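Peptidase S15/CocE/NonD (Thaumarchaeota archaeon SCGC AB-539-E09, PDB 4PF1) is an aminopeptidase of the alpha/beta-hydrolase fold that probably cleaves residues from the N-terminal end of peptides with a serine nucleophile. Local coordinates at residues A494-K506 and Y584-M596. Numbering follows the deposited sequence.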
# COMPACT_ATOMS: atom_id res chain seq x y z
N ALA A 494 -36.15 -25.50 -13.05
CA ALA A 494 -35.98 -25.59 -11.61
C ALA A 494 -37.30 -25.73 -10.86
O ALA A 494 -38.34 -25.22 -11.30
CB ALA A 494 -35.23 -24.38 -11.10
N SER A 495 -37.25 -26.42 -9.71
CA SER A 495 -38.39 -26.58 -8.82
C SER A 495 -38.04 -26.06 -7.43
O SER A 495 -36.88 -26.13 -7.01
CB SER A 495 -38.82 -28.05 -8.75
OG SER A 495 -37.87 -28.85 -8.05
N THR A 496 -39.04 -25.53 -6.72
CA THR A 496 -38.88 -25.04 -5.35
C THR A 496 -40.01 -25.59 -4.49
O THR A 496 -41.12 -25.77 -4.98
CB THR A 496 -38.83 -23.49 -5.30
OG1 THR A 496 -38.78 -23.07 -3.93
CG2 THR A 496 -40.02 -22.82 -5.99
N SER A 497 -39.73 -25.84 -3.20
CA SER A 497 -40.77 -26.30 -2.28
C SER A 497 -41.64 -25.11 -1.81
O SER A 497 -42.67 -25.32 -1.16
CB SER A 497 -40.15 -27.03 -1.08
OG SER A 497 -39.24 -26.21 -0.37
N GLY A 498 -41.24 -23.89 -2.18
CA GLY A 498 -41.97 -22.66 -1.86
C GLY A 498 -42.88 -22.18 -2.98
O GLY A 498 -43.04 -22.87 -3.99
N SER A 499 -43.50 -20.99 -2.80
CA SER A 499 -44.43 -20.41 -3.79
C SER A 499 -43.83 -19.19 -4.51
O SER A 499 -44.50 -18.58 -5.36
CB SER A 499 -45.77 -20.06 -3.15
OG SER A 499 -45.64 -19.58 -1.83
N ASP A 500 -42.57 -18.85 -4.20
CA ASP A 500 -41.81 -17.78 -4.85
C ASP A 500 -40.32 -18.09 -4.71
O ASP A 500 -39.94 -18.86 -3.82
CB ASP A 500 -42.16 -16.39 -4.28
CG ASP A 500 -41.88 -15.22 -5.23
OD1 ASP A 500 -41.13 -15.42 -6.22
OD2 ASP A 500 -42.39 -14.11 -4.98
N ALA A 501 -39.48 -17.55 -5.63
CA ALA A 501 -38.03 -17.79 -5.62
C ALA A 501 -37.29 -16.84 -6.51
O ALA A 501 -37.81 -16.43 -7.54
CB ALA A 501 -37.73 -19.22 -6.06
N ASP A 502 -36.05 -16.53 -6.14
CA ASP A 502 -35.10 -15.77 -6.95
C ASP A 502 -34.09 -16.74 -7.50
O ASP A 502 -33.69 -17.67 -6.78
CB ASP A 502 -34.40 -14.68 -6.12
CG ASP A 502 -35.19 -13.40 -5.95
OD1 ASP A 502 -36.22 -13.24 -6.63
OD2 ASP A 502 -34.77 -12.56 -5.13
N TRP A 503 -33.69 -16.59 -8.76
CA TRP A 503 -32.70 -17.48 -9.35
C TRP A 503 -31.55 -16.66 -9.91
O TRP A 503 -31.73 -15.87 -10.83
CB TRP A 503 -33.32 -18.40 -10.42
CG TRP A 503 -34.46 -19.25 -9.92
CD1 TRP A 503 -35.79 -19.00 -10.07
CD2 TRP A 503 -34.37 -20.46 -9.16
NE1 TRP A 503 -36.54 -19.99 -9.48
CE2 TRP A 503 -35.68 -20.90 -8.91
CE3 TRP A 503 -33.29 -21.24 -8.69
CZ2 TRP A 503 -35.96 -22.09 -8.20
CZ3 TRP A 503 -33.56 -22.41 -8.00
CH2 TRP A 503 -34.88 -22.81 -7.74
N VAL A 504 -30.36 -16.82 -9.30
CA VAL A 504 -29.13 -16.13 -9.70
C VAL A 504 -28.32 -17.10 -10.56
O VAL A 504 -28.03 -18.21 -10.12
CB VAL A 504 -28.31 -15.63 -8.48
CG1 VAL A 504 -27.04 -14.91 -8.92
CG2 VAL A 504 -29.14 -14.75 -7.56
N VAL A 505 -27.96 -16.69 -11.79
CA VAL A 505 -27.15 -17.50 -12.68
C VAL A 505 -25.85 -16.75 -12.96
O VAL A 505 -25.89 -15.60 -13.39
CB VAL A 505 -27.89 -17.91 -14.00
CG1 VAL A 505 -26.98 -18.74 -14.90
CG2 VAL A 505 -29.18 -18.67 -13.70
N LYS A 506 -24.70 -17.40 -12.69
CA LYS A 506 -23.38 -16.79 -12.92
C LYS A 506 -22.56 -17.58 -13.92
O LYS A 506 -22.46 -18.81 -13.79
CB LYS A 506 -22.58 -16.68 -11.62
CG LYS A 506 -23.29 -16.09 -10.42
CD LYS A 506 -22.32 -16.09 -9.26
CE LYS A 506 -23.01 -16.01 -7.93
NZ LYS A 506 -22.12 -16.47 -6.83
N TYR A 584 -29.61 -6.94 -3.55
CA TYR A 584 -31.00 -7.31 -3.85
C TYR A 584 -31.72 -7.70 -2.58
O TYR A 584 -31.13 -8.37 -1.73
CB TYR A 584 -31.05 -8.46 -4.87
CG TYR A 584 -30.52 -8.07 -6.23
CD1 TYR A 584 -29.19 -8.26 -6.56
CD2 TYR A 584 -31.36 -7.48 -7.18
CE1 TYR A 584 -28.69 -7.87 -7.81
CE2 TYR A 584 -30.87 -7.10 -8.43
CZ TYR A 584 -29.54 -7.29 -8.73
OH TYR A 584 -29.06 -6.91 -9.96
N ASP A 585 -32.99 -7.28 -2.43
CA ASP A 585 -33.77 -7.68 -1.25
C ASP A 585 -34.09 -9.19 -1.35
O ASP A 585 -34.09 -9.74 -2.45
CB ASP A 585 -35.04 -6.83 -1.08
CG ASP A 585 -36.08 -6.93 -2.19
OD1 ASP A 585 -35.75 -7.43 -3.28
OD2 ASP A 585 -37.22 -6.47 -1.97
N ARG A 586 -34.27 -9.85 -0.21
CA ARG A 586 -34.53 -11.29 -0.18
C ARG A 586 -35.90 -11.63 -0.71
O ARG A 586 -36.88 -10.95 -0.38
CB ARG A 586 -34.43 -11.85 1.25
CG ARG A 586 -33.10 -11.64 1.93
CD ARG A 586 -33.21 -11.89 3.42
NE ARG A 586 -34.23 -11.05 4.06
CZ ARG A 586 -35.00 -11.44 5.07
NH1 ARG A 586 -34.87 -12.66 5.57
NH2 ARG A 586 -35.90 -10.62 5.59
N ASN A 587 -35.99 -12.73 -1.45
CA ASN A 587 -37.27 -13.27 -1.85
C ASN A 587 -37.79 -14.05 -0.63
O ASN A 587 -37.03 -14.85 -0.06
CB ASN A 587 -37.14 -14.16 -3.09
CG ASN A 587 -38.48 -14.51 -3.71
OD1 ASN A 587 -39.32 -15.17 -3.10
ND2 ASN A 587 -38.69 -14.06 -4.93
N PRO A 588 -39.04 -13.80 -0.17
CA PRO A 588 -39.54 -14.53 1.02
C PRO A 588 -39.62 -16.04 0.83
O PRO A 588 -39.56 -16.79 1.80
CB PRO A 588 -40.93 -13.92 1.25
CG PRO A 588 -40.93 -12.64 0.48
CD PRO A 588 -40.05 -12.87 -0.70
N GLN A 589 -39.71 -16.49 -0.45
CA GLN A 589 -39.81 -17.89 -0.88
C GLN A 589 -41.22 -18.46 -0.59
O GLN A 589 -41.47 -19.65 -0.80
CB GLN A 589 -38.66 -18.77 -0.34
CG GLN A 589 -37.30 -18.25 -0.83
CD GLN A 589 -36.09 -19.08 -0.51
OE1 GLN A 589 -35.06 -18.95 -1.16
NE2 GLN A 589 -36.15 -19.90 0.53
N THR A 590 -42.15 -17.57 -0.20
CA THR A 590 -43.59 -17.79 -0.11
C THR A 590 -44.20 -16.61 -0.85
O THR A 590 -43.65 -15.51 -0.75
CB THR A 590 -44.12 -17.96 1.34
OG1 THR A 590 -44.04 -16.72 2.04
CG2 THR A 590 -43.43 -19.08 2.11
N PHE A 591 -45.27 -16.82 -1.63
CA PHE A 591 -45.86 -15.74 -2.41
C PHE A 591 -46.58 -14.71 -1.54
O PHE A 591 -47.47 -15.06 -0.76
CB PHE A 591 -46.81 -16.27 -3.50
CG PHE A 591 -47.31 -15.20 -4.44
CD1 PHE A 591 -46.52 -14.73 -5.47
CD2 PHE A 591 -48.58 -14.64 -4.27
CE1 PHE A 591 -46.98 -13.73 -6.34
CE2 PHE A 591 -49.04 -13.64 -5.13
CZ PHE A 591 -48.24 -13.19 -6.16
N VAL A 592 -46.20 -13.43 -1.71
CA VAL A 592 -46.80 -12.26 -1.05
C VAL A 592 -47.22 -11.25 -2.15
O VAL A 592 -46.62 -11.26 -3.22
CB VAL A 592 -45.87 -11.60 0.03
CG1 VAL A 592 -45.62 -12.55 1.19
CG2 VAL A 592 -44.55 -11.10 -0.58
N PRO A 593 -48.25 -10.38 -1.93
CA PRO A 593 -48.64 -9.43 -2.99
C PRO A 593 -47.51 -8.46 -3.36
O PRO A 593 -47.33 -8.15 -4.54
CB PRO A 593 -49.84 -8.70 -2.39
CG PRO A 593 -50.34 -9.59 -1.30
CD PRO A 593 -49.11 -10.24 -0.74
N ASN A 594 -46.74 -8.00 -2.36
CA ASN A 594 -45.64 -7.05 -2.56
C ASN A 594 -44.46 -7.41 -1.65
O ASN A 594 -44.59 -7.36 -0.42
CB ASN A 594 -46.13 -5.61 -2.30
CG ASN A 594 -45.29 -4.53 -2.95
OD1 ASN A 594 -44.13 -4.74 -3.31
ND2 ASN A 594 -45.87 -3.35 -3.10
N ILE A 595 -43.30 -7.75 -2.24
CA ILE A 595 -42.10 -8.14 -1.49
C ILE A 595 -41.50 -6.93 -0.72
O ILE A 595 -40.84 -7.12 0.30
CB ILE A 595 -41.06 -8.87 -2.40
CG1 ILE A 595 -41.65 -10.22 -2.91
CG2 ILE A 595 -39.70 -9.09 -1.69
CD1 ILE A 595 -40.89 -10.90 -4.03
N MET A 596 -41.83 -5.68 -1.16
CA MET A 596 -41.40 -4.45 -0.47
C MET A 596 -41.83 -4.44 1.00
O MET A 596 -41.08 -3.96 1.85
CB MET A 596 -41.98 -3.19 -1.17
CG MET A 596 -41.50 -2.98 -2.59
SD MET A 596 -39.73 -2.64 -2.75
CE MET A 596 -39.68 -2.06 -4.44
O HOH W 1 -43.31 -13.52 -2.55
O HOH W 2 -35.21 -17.08 -3.40
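The amide nitrogen ND2 of N587 is gripped by two carboxylates, one in the facing turn and one at the start of the following strand, lying 3.1 Å from OD1 of D500 and 3.1 Å from OD1 of D502. Both bonds are fairly straight (159° at the hydrogen for D500, the other similar), yet neither uses the plane of its carboxylate: the amide stands nearly perpendicular to each, 84° from that of D500, and its N-H groups come down on the oxygens from above. With CG of N587 anti to its backbone N (chi1 -168°), the amide reaches between the two acids. Its other end is fixed too, because OD1 accepts from the backbone N of Q589 in the carbonyl plane at 3.0 Å, an Asx turn that holds the amide's rotation. D500 OD1 accepts a second hydrogen bond, from A501 N, on the same face as ND2 but much nearer the carboxylate plane, on its anti side. The two acids are also salt-bridged, D500 to R536 and D502 to R534, which probably keeps both ionised.

These residues join the connection between strands 489-496 and 502-510 to the loop leading from strand 571-577 to strand 606-625, within the C-terminal non-catalytic domain. Strands 489-496 and 502-510 belong to different antiparallel sheets, so the loop packs against the crossing from one to the other.

S499 OG accepts from F591 N at 2.8 Å, while S499 N donates to Q589 O at 3.1 Å. Q589 O is also approached by G498 CA, and Q589 CA by D500 O at 3.1 Å, two CA-H...O contacts. One water donates to D500 OD2 and T590 O and accepts from V592 N; another links D502 N to Q589 OE1, which S430 also binds.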